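Local structure of uncharacterized protein (Bacteroides eggerthii, 4L3R) at residues V6-N11 against G123-L128; S18-E23 against Q28-L33; G32-E37 against K41-L46; L84-D87 against T92-I95. The protein is of unknown function but belongs to the DUF4847 family of the calycin clan, whose better-known members often bind small molecules in a beta-barrel. All coordinates share one frame; numbering follows the deposited sequence.

Interaction 1: residues V6-N11 against G123-L128; sequences VMEIFN and GDVHNL
Glu8 and Val125 meet through carbon and one carboxylate oxygen. Glu8 CG lies 4.0 Å from Val125 CG2, and Glu8 OE2 comes within 3.7 Å of Val125 CG1. The two side chains cross at a slant. Glu8 CG stands anti to the backbone N (chi1 -170°), and a bend at chi2 (51°) folds the carboxylate back along the helix, so its oxygens reach both Val125 and the residues that follow.

The one contact between purely apolar side chains is loose. Ile9 CG2 lies 4.4 Å from Leu128 CD2. Both residues are buried, and both also pack on Phe57 and Tyr121 of the sheet.

The polar bonds stay within each segment or go to a third party. Asn11 ND2 gives Glu8 OE1 a nearly straight bond of 3.2 Å (175° at the hydrogen). The oxygen lies in the amide plane of Asn11, while the donor is tilted from the carboxylate plane. In the turn, Asp124 OD1 accepts from Asn127 N at 2.7 Å and from Asn127 ND2 at 3.1 Å. The first of these bonds makes an Asx motif that fixes the turn leading into strand 127-134. Lys13 forms a salt bridge with Glu8 OE2, and its NZ also bonds to Val125 O.

Helix 4-10 is thus held beside the turn between strands 118-123 and 127-134. On the buried side the contact is apolar, with aromatic rings packing on both side chains. At the outer edge, the ammonium group of Lys13 joins the two segments and probably offsets the negative charge of Glu8.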
# COMPACT_ATOMS: atom_id res chain seq x y z
N VAL B 6 10.69 3.48 -2.31
CA VAL B 6 10.08 2.15 -2.17
C VAL B 6 8.60 2.19 -2.57
O VAL B 6 8.16 1.30 -3.28
CB VAL B 6 10.23 1.59 -0.73
CG1 VAL B 6 9.42 0.31 -0.53
CG2 VAL B 6 11.69 1.33 -0.41
N MSE B 7 7.85 3.23 -2.14
CA MSE B 7 6.42 3.25 -2.45
C MSE B 7 6.17 3.68 -3.90
O MSE B 7 5.07 3.47 -4.39
CB MSE B 7 5.62 4.09 -1.45
CG MSE B 7 4.77 3.23 -0.50
SE MSE B 7 5.68 1.67 0.32
CE MSE B 7 7.10 2.67 1.12
N GLU B 8 7.20 4.17 -4.63
CA GLU B 8 7.04 4.46 -6.06
C GLU B 8 7.00 3.13 -6.85
O GLU B 8 6.48 3.11 -7.96
CB GLU B 8 8.16 5.39 -6.57
CG GLU B 8 7.96 5.93 -7.98
CD GLU B 8 6.62 6.58 -8.28
OE1 GLU B 8 6.08 7.29 -7.40
OE2 GLU B 8 6.11 6.39 -9.41
N ILE B 9 7.49 2.02 -6.26
CA ILE B 9 7.46 0.69 -6.87
C ILE B 9 6.01 0.13 -6.82
O ILE B 9 5.62 -0.61 -7.72
CB ILE B 9 8.50 -0.25 -6.18
CG1 ILE B 9 9.94 0.30 -6.34
CG2 ILE B 9 8.44 -1.66 -6.72
CD1 ILE B 9 10.96 -0.30 -5.37
N PHE B 10 5.23 0.51 -5.79
CA PHE B 10 3.82 0.11 -5.60
C PHE B 10 2.81 1.07 -6.26
O PHE B 10 1.62 0.73 -6.33
CB PHE B 10 3.48 0.07 -4.10
CG PHE B 10 4.07 -1.07 -3.31
CD1 PHE B 10 5.40 -1.04 -2.92
CD2 PHE B 10 3.28 -2.13 -2.89
CE1 PHE B 10 5.95 -2.09 -2.18
CE2 PHE B 10 3.83 -3.17 -2.14
CZ PHE B 10 5.15 -3.14 -1.80
N ASN B 11 3.25 2.27 -6.66
CA ASN B 11 2.37 3.33 -7.15
C ASN B 11 1.73 3.06 -8.53
O ASN B 11 2.23 3.52 -9.56
CB ASN B 11 3.14 4.67 -7.18
CG ASN B 11 2.28 5.91 -7.31
OD1 ASN B 11 1.04 5.87 -7.31
ND2 ASN B 11 2.93 7.06 -7.37
N GLY B 123 16.21 1.03 -8.75
CA GLY B 123 15.19 1.49 -9.67
C GLY B 123 14.76 2.93 -9.51
O GLY B 123 15.14 3.60 -8.54
N ASP B 124 13.97 3.40 -10.48
CA ASP B 124 13.42 4.75 -10.50
C ASP B 124 11.92 4.63 -10.87
O ASP B 124 11.34 3.56 -10.70
CB ASP B 124 14.24 5.65 -11.46
CG ASP B 124 14.11 5.37 -12.95
OD1 ASP B 124 13.54 4.33 -13.32
OD2 ASP B 124 14.61 6.19 -13.75
N VAL B 125 11.29 5.72 -11.34
CA VAL B 125 9.86 5.75 -11.66
C VAL B 125 9.52 4.75 -12.78
O VAL B 125 8.50 4.07 -12.69
CB VAL B 125 9.40 7.19 -12.05
CG1 VAL B 125 7.95 7.21 -12.56
CG2 VAL B 125 9.57 8.16 -10.89
N HIS B 126 10.35 4.67 -13.83
CA HIS B 126 10.07 3.83 -14.99
C HIS B 126 10.91 2.55 -15.08
O HIS B 126 10.55 1.70 -15.88
CB HIS B 126 10.28 4.65 -16.27
CG HIS B 126 9.32 5.80 -16.36
ND1 HIS B 126 7.99 5.59 -16.68
CD2 HIS B 126 9.52 7.11 -16.13
CE1 HIS B 126 7.42 6.79 -16.65
NE2 HIS B 126 8.31 7.74 -16.32
N ASN B 127 12.01 2.40 -14.31
CA ASN B 127 12.86 1.21 -14.40
C ASN B 127 13.05 0.54 -13.05
O ASN B 127 13.09 1.20 -12.02
CB ASN B 127 14.23 1.58 -14.98
CG ASN B 127 14.16 2.27 -16.32
OD1 ASN B 127 14.10 1.64 -17.37
ND2 ASN B 127 14.10 3.60 -16.31
N LEU B 128 13.15 -0.80 -13.07
CA LEU B 128 13.39 -1.63 -11.88
C LEU B 128 14.35 -2.74 -12.25
O LEU B 128 14.14 -3.43 -13.24
CB LEU B 128 12.08 -2.20 -11.31
CG LEU B 128 12.20 -3.13 -10.09
CD1 LEU B 128 12.72 -2.38 -8.87
CD2 LEU B 128 10.86 -3.78 -9.77

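Interaction 2: residues S18-E23 against Q28-L33; sequences SRITTE and QFYQGL
Ile20 and Phe29 form a single backbone bridge, in which Ile20 N donates to Gln28 O at 3.0 Å and Tyr30 N donates to Ile20 O at 3.0 Å. Both bonds are bent at the hydrogen (139° and 143°). Phe29 CA adds a CA-H...O contact to Ile20 O at 3.2 Å.

Gln28 extends the pairing with its side chain. Its chain runs straight beyond CG, and NE2 reaches Ser18 O at 2.9 Å. The oxygen lies in the amide plane of Gln28, but the donor is tilted from the carbonyl plane of Ser18. Gln28 OE1 bonds to Arg44, fixing the amide's other end.

Residues 28-33 belong to the loop between strand 15-22 and helix 37-48. Strand 15-22 is part of the antiparallel sheet, where Ser18 and Arg19 both face Gly142 in a classic beta bulge. A type II turn from Tyr30 to Leu33 reverses the loop and brings Leu33 back beside Tyr30.

Tyr30 CG sits between the backbone N and the carbonyl carbon (chi1 60°), which lays the ring alongside Ile20. Ile20 CG2 meets the ring edge in plane, 3.9 Å from Tyr30 CE2. Leu33 CG lies over one ring face, toward the rim, and Lys139 makes a cation-pi contact. On the Thr22 side, CG2 touches Tyr30 CB at 4.2 Å. Phe29 CD1 lies 4.3 Å from Ile20 CB, and both residues also pack on Leu107 of helix 106-116.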
# COMPACT_ATOMS: atom_id res chain seq x y z
N SER B 18 11.93 -6.77 -19.28
CA SER B 18 12.64 -6.28 -20.46
C SER B 18 13.95 -7.05 -20.73
O SER B 18 14.43 -7.03 -21.86
CB SER B 18 12.95 -4.79 -20.32
OG SER B 18 13.75 -4.55 -19.18
N ARG B 19 14.53 -7.73 -19.71
CA ARG B 19 15.80 -8.44 -19.87
C ARG B 19 16.12 -9.33 -18.67
O ARG B 19 15.65 -9.06 -17.57
CB ARG B 19 16.95 -7.41 -20.05
CG ARG B 19 17.06 -6.37 -18.95
CD ARG B 19 17.87 -5.17 -19.39
NE ARG B 19 18.09 -4.23 -18.28
CZ ARG B 19 19.06 -4.30 -17.37
NH1 ARG B 19 19.96 -5.28 -17.41
NH2 ARG B 19 19.15 -3.39 -16.41
N ILE B 20 16.92 -10.39 -18.90
CA ILE B 20 17.46 -11.28 -17.86
C ILE B 20 18.91 -11.52 -18.26
O ILE B 20 19.16 -12.31 -19.16
CB ILE B 20 16.69 -12.59 -17.62
CG1 ILE B 20 15.19 -12.33 -17.52
CG2 ILE B 20 17.23 -13.27 -16.34
CD1 ILE B 20 14.33 -13.52 -17.03
N THR B 21 19.86 -10.82 -17.63
CA THR B 21 21.25 -10.90 -18.05
C THR B 21 22.20 -10.99 -16.86
O THR B 21 21.76 -11.13 -15.72
CB THR B 21 21.53 -9.67 -18.94
OG1 THR B 21 22.84 -9.76 -19.47
CG2 THR B 21 21.32 -8.34 -18.21
N THR B 22 23.51 -10.97 -17.14
CA THR B 22 24.56 -11.05 -16.12
C THR B 22 24.65 -9.72 -15.37
O THR B 22 24.13 -8.71 -15.84
CB THR B 22 25.90 -11.43 -16.74
OG1 THR B 22 26.17 -10.54 -17.83
CG2 THR B 22 25.92 -12.88 -17.22
N GLU B 23 25.31 -9.74 -14.20
CA GLU B 23 25.40 -8.58 -13.30
C GLU B 23 25.71 -7.25 -14.02
O GLU B 23 24.98 -6.28 -13.79
CB GLU B 23 26.43 -8.82 -12.18
CG GLU B 23 26.14 -8.00 -10.93
CD GLU B 23 26.97 -8.32 -9.70
OE1 GLU B 23 27.75 -9.30 -9.73
OE2 GLU B 23 26.81 -7.60 -8.68
N GLN B 28 20.61 -8.43 -23.81
CA GLN B 28 19.25 -8.56 -23.28
C GLN B 28 19.08 -9.85 -22.48
O GLN B 28 18.50 -9.82 -21.40
CB GLN B 28 18.21 -8.51 -24.40
CG GLN B 28 16.78 -8.31 -23.89
CD GLN B 28 15.76 -8.27 -25.00
OE1 GLN B 28 16.04 -8.62 -26.15
NE2 GLN B 28 14.53 -7.89 -24.68
N PHE B 29 19.55 -10.98 -23.03
CA PHE B 29 19.46 -12.28 -22.35
C PHE B 29 20.83 -12.91 -22.25
O PHE B 29 21.61 -12.84 -23.22
CB PHE B 29 18.49 -13.19 -23.08
CG PHE B 29 17.09 -12.62 -23.09
CD1 PHE B 29 16.35 -12.55 -21.92
CD2 PHE B 29 16.55 -12.08 -24.25
CE1 PHE B 29 15.09 -11.97 -21.91
CE2 PHE B 29 15.26 -11.55 -24.25
CZ PHE B 29 14.55 -11.48 -23.08
N TYR B 30 21.16 -13.50 -21.08
CA TYR B 30 22.49 -14.10 -20.85
C TYR B 30 22.71 -15.29 -21.79
O TYR B 30 21.76 -15.89 -22.29
CB TYR B 30 22.72 -14.52 -19.38
CG TYR B 30 21.74 -15.53 -18.81
CD1 TYR B 30 21.96 -16.90 -18.96
CD2 TYR B 30 20.68 -15.13 -18.01
CE1 TYR B 30 21.08 -17.84 -18.42
CE2 TYR B 30 19.78 -16.06 -17.48
CZ TYR B 30 20.01 -17.41 -17.64
OH TYR B 30 19.18 -18.35 -17.07
N GLN B 31 23.98 -15.62 -22.04
CA GLN B 31 24.34 -16.71 -22.95
C GLN B 31 23.96 -18.07 -22.33
O GLN B 31 24.28 -18.33 -21.17
CB GLN B 31 25.85 -16.64 -23.26
CG GLN B 31 26.25 -17.25 -24.60
CD GLN B 31 27.66 -16.84 -24.99
OE1 GLN B 31 28.57 -16.79 -24.14
NE2 GLN B 31 27.88 -16.49 -26.25
N GLY B 32 23.29 -18.92 -23.11
CA GLY B 32 22.89 -20.24 -22.65
C GLY B 32 21.50 -20.33 -22.03
O GLY B 32 21.15 -21.38 -21.48
N LEU B 33 20.70 -19.25 -22.12
CA LEU B 33 19.33 -19.25 -21.58
C LEU B 33 18.49 -20.25 -22.41
O LEU B 33 17.75 -21.06 -21.84
CB LEU B 33 18.73 -17.84 -21.61
CG LEU B 33 17.66 -17.52 -20.56
CD1 LEU B 33 17.39 -16.03 -20.52
CD2 LEU B 33 16.38 -18.28 -20.81

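Interaction 3: residues G32-E37 against K41-L46; sequences GLWSNE and KASREL
Ser43 OG is gripped by two sound hydrogen bonds. Trp34 NE1 donates to it at 2.8 Å, and Asp105 OD2 holds it from outside the two segments. A weak bond to Glu39 O adds a third partner. The Trp34 bond is bent (144° at the hydrogen), and Ser43 OG sits near the ring edge, tilted from the indole plane. Ser43 CB lies further out of the plane, 3.5 Å from Trp34 CZ2. With CG anti to its carbonyl carbon (chi1 -61°), Trp34 turns its indole to the helix.

Leu33 CD2 lies over the centre of one indole face, 4.0 Å above it. Phe29 makes an edge-to-face pair with the same ring. A phenylalanine in place of Trp34 lacks the indole N-H and would probably leave Ser43 OG without this donor and open a gap between loop and helix.

Glu37 O accepts from Lys41 N at 2.8 Å, the first-turn bond of the helix. Glu37 OE1 touches Lys41 CB at 4.1 Å, but the charged ends stay apart. Just before the helix, Asn36 OD1 accepts from Glu39 N. This is an N-cap arrangement, here starting helix 37-48 with a tryptophan from the incoming loop bonded to its second turn.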
# COMPACT_ATOMS: atom_id res chain seq x y z
N GLY B 32 23.29 -18.92 -23.11
CA GLY B 32 22.89 -20.24 -22.65
C GLY B 32 21.50 -20.33 -22.03
O GLY B 32 21.15 -21.38 -21.48
N LEU B 33 20.70 -19.25 -22.12
CA LEU B 33 19.33 -19.25 -21.58
C LEU B 33 18.49 -20.25 -22.41
O LEU B 33 17.75 -21.06 -21.84
CB LEU B 33 18.73 -17.84 -21.61
CG LEU B 33 17.66 -17.52 -20.56
CD1 LEU B 33 17.39 -16.03 -20.52
CD2 LEU B 33 16.38 -18.28 -20.81
N TRP B 34 18.66 -20.23 -23.74
CA TRP B 34 18.03 -21.16 -24.69
C TRP B 34 19.11 -22.04 -25.33
O TRP B 34 20.29 -21.73 -25.22
CB TRP B 34 17.26 -20.38 -25.76
CG TRP B 34 16.15 -19.54 -25.21
CD1 TRP B 34 14.93 -19.96 -24.78
CD2 TRP B 34 16.17 -18.11 -25.02
NE1 TRP B 34 14.17 -18.89 -24.36
CE2 TRP B 34 14.91 -17.75 -24.48
CE3 TRP B 34 17.11 -17.11 -25.28
CZ2 TRP B 34 14.58 -16.42 -24.21
CZ3 TRP B 34 16.78 -15.79 -24.99
CH2 TRP B 34 15.52 -15.46 -24.47
N SER B 35 18.70 -23.15 -25.96
CA SER B 35 19.61 -24.09 -26.64
C SER B 35 19.66 -23.87 -28.17
O SER B 35 20.58 -24.37 -28.81
CB SER B 35 19.19 -25.54 -26.38
OG SER B 35 19.40 -25.94 -25.03
N ASN B 36 18.66 -23.19 -28.75
CA ASN B 36 18.61 -22.98 -30.20
C ASN B 36 17.77 -21.74 -30.55
O ASN B 36 17.09 -21.21 -29.67
CB ASN B 36 18.04 -24.23 -30.90
CG ASN B 36 16.70 -24.68 -30.37
OD1 ASN B 36 15.67 -24.03 -30.57
ND2 ASN B 36 16.66 -25.82 -29.68
N GLU B 37 17.83 -21.29 -31.82
CA GLU B 37 17.08 -20.09 -32.27
C GLU B 37 15.54 -20.25 -32.12
O GLU B 37 14.88 -19.29 -31.76
CB GLU B 37 17.42 -19.72 -33.73
CG GLU B 37 18.03 -18.33 -33.93
CD GLU B 37 17.21 -17.17 -33.41
OE1 GLU B 37 15.97 -17.20 -33.54
OE2 GLU B 37 17.82 -16.20 -32.88
N LYS B 41 13.07 -17.71 -30.23
CA LYS B 41 12.01 -17.10 -31.03
C LYS B 41 10.64 -17.29 -30.36
O LYS B 41 9.90 -16.32 -30.21
CB LYS B 41 12.00 -17.70 -32.45
CG LYS B 41 11.03 -17.06 -33.44
CD LYS B 41 11.08 -17.78 -34.80
CE LYS B 41 10.01 -17.34 -35.77
NZ LYS B 41 10.32 -16.02 -36.39
N ALA B 42 10.33 -18.53 -29.93
CA ALA B 42 9.06 -18.87 -29.28
C ALA B 42 8.90 -18.12 -27.93
O ALA B 42 7.79 -17.69 -27.59
CB ALA B 42 8.97 -20.38 -29.06
N SER B 43 10.00 -17.94 -27.18
CA SER B 43 9.98 -17.18 -25.93
C SER B 43 9.72 -15.70 -26.19
O SER B 43 8.99 -15.07 -25.44
CB SER B 43 11.29 -17.33 -25.17
OG SER B 43 11.35 -18.58 -24.51
N ARG B 44 10.35 -15.16 -27.24
CA ARG B 44 10.19 -13.75 -27.60
C ARG B 44 8.77 -13.45 -28.05
O ARG B 44 8.30 -12.34 -27.81
CB ARG B 44 11.20 -13.32 -28.66
CG ARG B 44 12.59 -13.12 -28.07
CD ARG B 44 13.59 -12.77 -29.14
NE ARG B 44 14.92 -12.50 -28.61
CZ ARG B 44 15.32 -11.37 -28.04
NH1 ARG B 44 14.47 -10.36 -27.89
NH2 ARG B 44 16.57 -11.23 -27.61
N GLU B 45 8.06 -14.43 -28.65
CA GLU B 45 6.66 -14.25 -29.04
C GLU B 45 5.77 -14.24 -27.80
O GLU B 45 4.84 -13.44 -27.72
CB GLU B 45 6.20 -15.32 -30.05
CG GLU B 45 6.81 -15.17 -31.44
CD GLU B 45 6.55 -13.86 -32.15
OE1 GLU B 45 5.46 -13.27 -31.95
OE2 GLU B 45 7.44 -13.41 -32.91
N LEU B 46 6.07 -15.10 -26.81
CA LEU B 46 5.33 -15.12 -25.54
C LEU B 46 5.60 -13.83 -24.75
O LEU B 46 4.70 -13.34 -24.08
CB LEU B 46 5.70 -16.36 -24.70
CG LEU B 46 5.20 -17.68 -25.28
CD1 LEU B 46 5.92 -18.85 -24.67
CD2 LEU B 46 3.69 -17.84 -25.09

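Interaction 4: residues L84-D87 against T92-I95; sequences LKID and TISI
The end of Ile93 rests against the ends of both Leu84 and Ile86. Ile93 CG1 lies 3.7 Å from Leu84 CD1, and its CD1 is 4.1 Å from Ile86 CD1. Ile86 and Ile93 run side by side in the same direction, while Leu84 crosses Ile93 at a slant. Ile93 CG1 is anti to the backbone N (chi1 -175°), and CD1 continues outward (chi2 169°), so the tip arrives level with its neighbour. Leu84 CD1 also touches Ile95 CG1 at 4.3 Å. An alanine in place of Ile93 is likely to open a gap beside Leu84 CD1 and Ile86 CD1 and leave both ends freer to move.

The backbone sets this register. Lys85 and Ser94 are a hydrogen-bonded pair, with Lys85 N to Ser94 O at 3.0 Å and Ser94 N to Lys85 O at 2.9 Å. Asp87 N donates to Thr92 O at 3.1 Å from above the carbonyl plane. Leu84 with Ile95 and Ile86 with Ile93 are non-hydrogen-bonded pairs. The strands are antiparallel (177°) and make a beta hairpin. Its apolar face carries Leu84, Ile86, Ile93 and Ile95. On the other face, Ser94 OG lies 3.9 Å from Lys85 CG, and Thr92 OG1 lies 3.4 Å from Asp87 CB.

Further out, Tyr121 packs on both Ile86 and Ile93, and Phe57 on Leu84 and Ile93. Ile93 also has a backbone bond to Phe119 of strand 118-123, which joins the two outermost strands, consistent with a closed calycin-type barrel. Ile86 forms backbone hydrogen bonds with the second subunit and packs on its Val66.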
# COMPACT_ATOMS: atom_id res chain seq x y z
N LEU B 84 6.81 -10.47 1.04
CA LEU B 84 7.83 -9.53 0.63
C LEU B 84 8.53 -8.88 1.82
O LEU B 84 7.89 -8.43 2.76
CB LEU B 84 7.17 -8.43 -0.23
CG LEU B 84 8.07 -7.25 -0.66
CD1 LEU B 84 9.14 -7.69 -1.63
CD2 LEU B 84 7.24 -6.12 -1.23
N LYS B 85 9.86 -8.80 1.72
CA LYS B 85 10.75 -8.06 2.63
C LYS B 85 11.45 -7.07 1.72
O LYS B 85 11.95 -7.49 0.67
CB LYS B 85 11.74 -8.98 3.37
CG LYS B 85 11.10 -10.12 4.16
CD LYS B 85 10.75 -9.74 5.59
CE LYS B 85 11.96 -9.71 6.50
NZ LYS B 85 11.56 -9.84 7.92
N ILE B 86 11.40 -5.78 2.02
CA ILE B 86 12.05 -4.76 1.18
C ILE B 86 12.53 -3.63 2.06
O ILE B 86 11.79 -3.21 2.94
CB ILE B 86 11.11 -4.28 0.04
CG1 ILE B 86 11.89 -3.43 -0.99
CG2 ILE B 86 9.89 -3.52 0.58
CD1 ILE B 86 11.13 -3.17 -2.23
N ASP B 87 13.76 -3.15 1.85
CA ASP B 87 14.32 -2.05 2.64
C ASP B 87 14.84 -0.96 1.70
O ASP B 87 15.77 -1.20 0.94
CB ASP B 87 15.45 -2.57 3.54
CG ASP B 87 16.03 -1.55 4.51
OD1 ASP B 87 15.40 -0.48 4.69
OD2 ASP B 87 17.12 -1.80 5.05
N THR B 92 17.61 -3.69 -0.23
CA THR B 92 17.55 -5.14 -0.18
C THR B 92 16.11 -5.56 -0.49
O THR B 92 15.19 -4.76 -0.35
CB THR B 92 18.02 -5.67 1.18
OG1 THR B 92 17.21 -5.12 2.21
CG2 THR B 92 19.49 -5.37 1.45
N ILE B 93 15.93 -6.81 -0.92
CA ILE B 93 14.60 -7.34 -1.23
C ILE B 93 14.64 -8.86 -1.13
O ILE B 93 15.63 -9.47 -1.49
CB ILE B 93 14.08 -6.87 -2.63
CG1 ILE B 93 12.63 -7.37 -2.86
CG2 ILE B 93 15.02 -7.34 -3.76
CD1 ILE B 93 11.96 -6.79 -4.02
N SER B 94 13.55 -9.45 -0.65
CA SER B 94 13.41 -10.90 -0.55
C SER B 94 11.94 -11.26 -0.86
O SER B 94 11.03 -10.60 -0.36
CB SER B 94 13.88 -11.38 0.82
OG SER B 94 12.98 -12.28 1.47
N ILE B 95 11.73 -12.25 -1.74
CA ILE B 95 10.41 -12.74 -2.15
C ILE B 95 10.34 -14.20 -1.74
O ILE B 95 11.18 -14.98 -2.17
CB ILE B 95 10.18 -12.54 -3.68
CG1 ILE B 95 10.24 -11.04 -4.05
CG2 ILE B 95 8.83 -13.19 -4.13
CD1 ILE B 95 10.35 -10.73 -5.58

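Overall arrangement
From the N terminus, interaction 1 joins helix 4-10 to the turn between strands 118-123 and 127-134. This wide loop encloses the other three contacts. Interaction 2 closes a short loop, tying the stretch before helix 37-48 to strand 15-22. Interaction 3 shares Gly32 and Leu33 with it and carries the chain into helix 37-48; Phe29 and Arg44 touch between the two. Interaction 4 follows in series as the hairpin of strands 78-87 and 92-96. It touches interaction 1, where helix 4-10 packs on Leu84 and Ile86, and both reach the second subunit. Interactions 3 and 4 lie on opposite sides of the chain's centre, their centres about 30 Å apart.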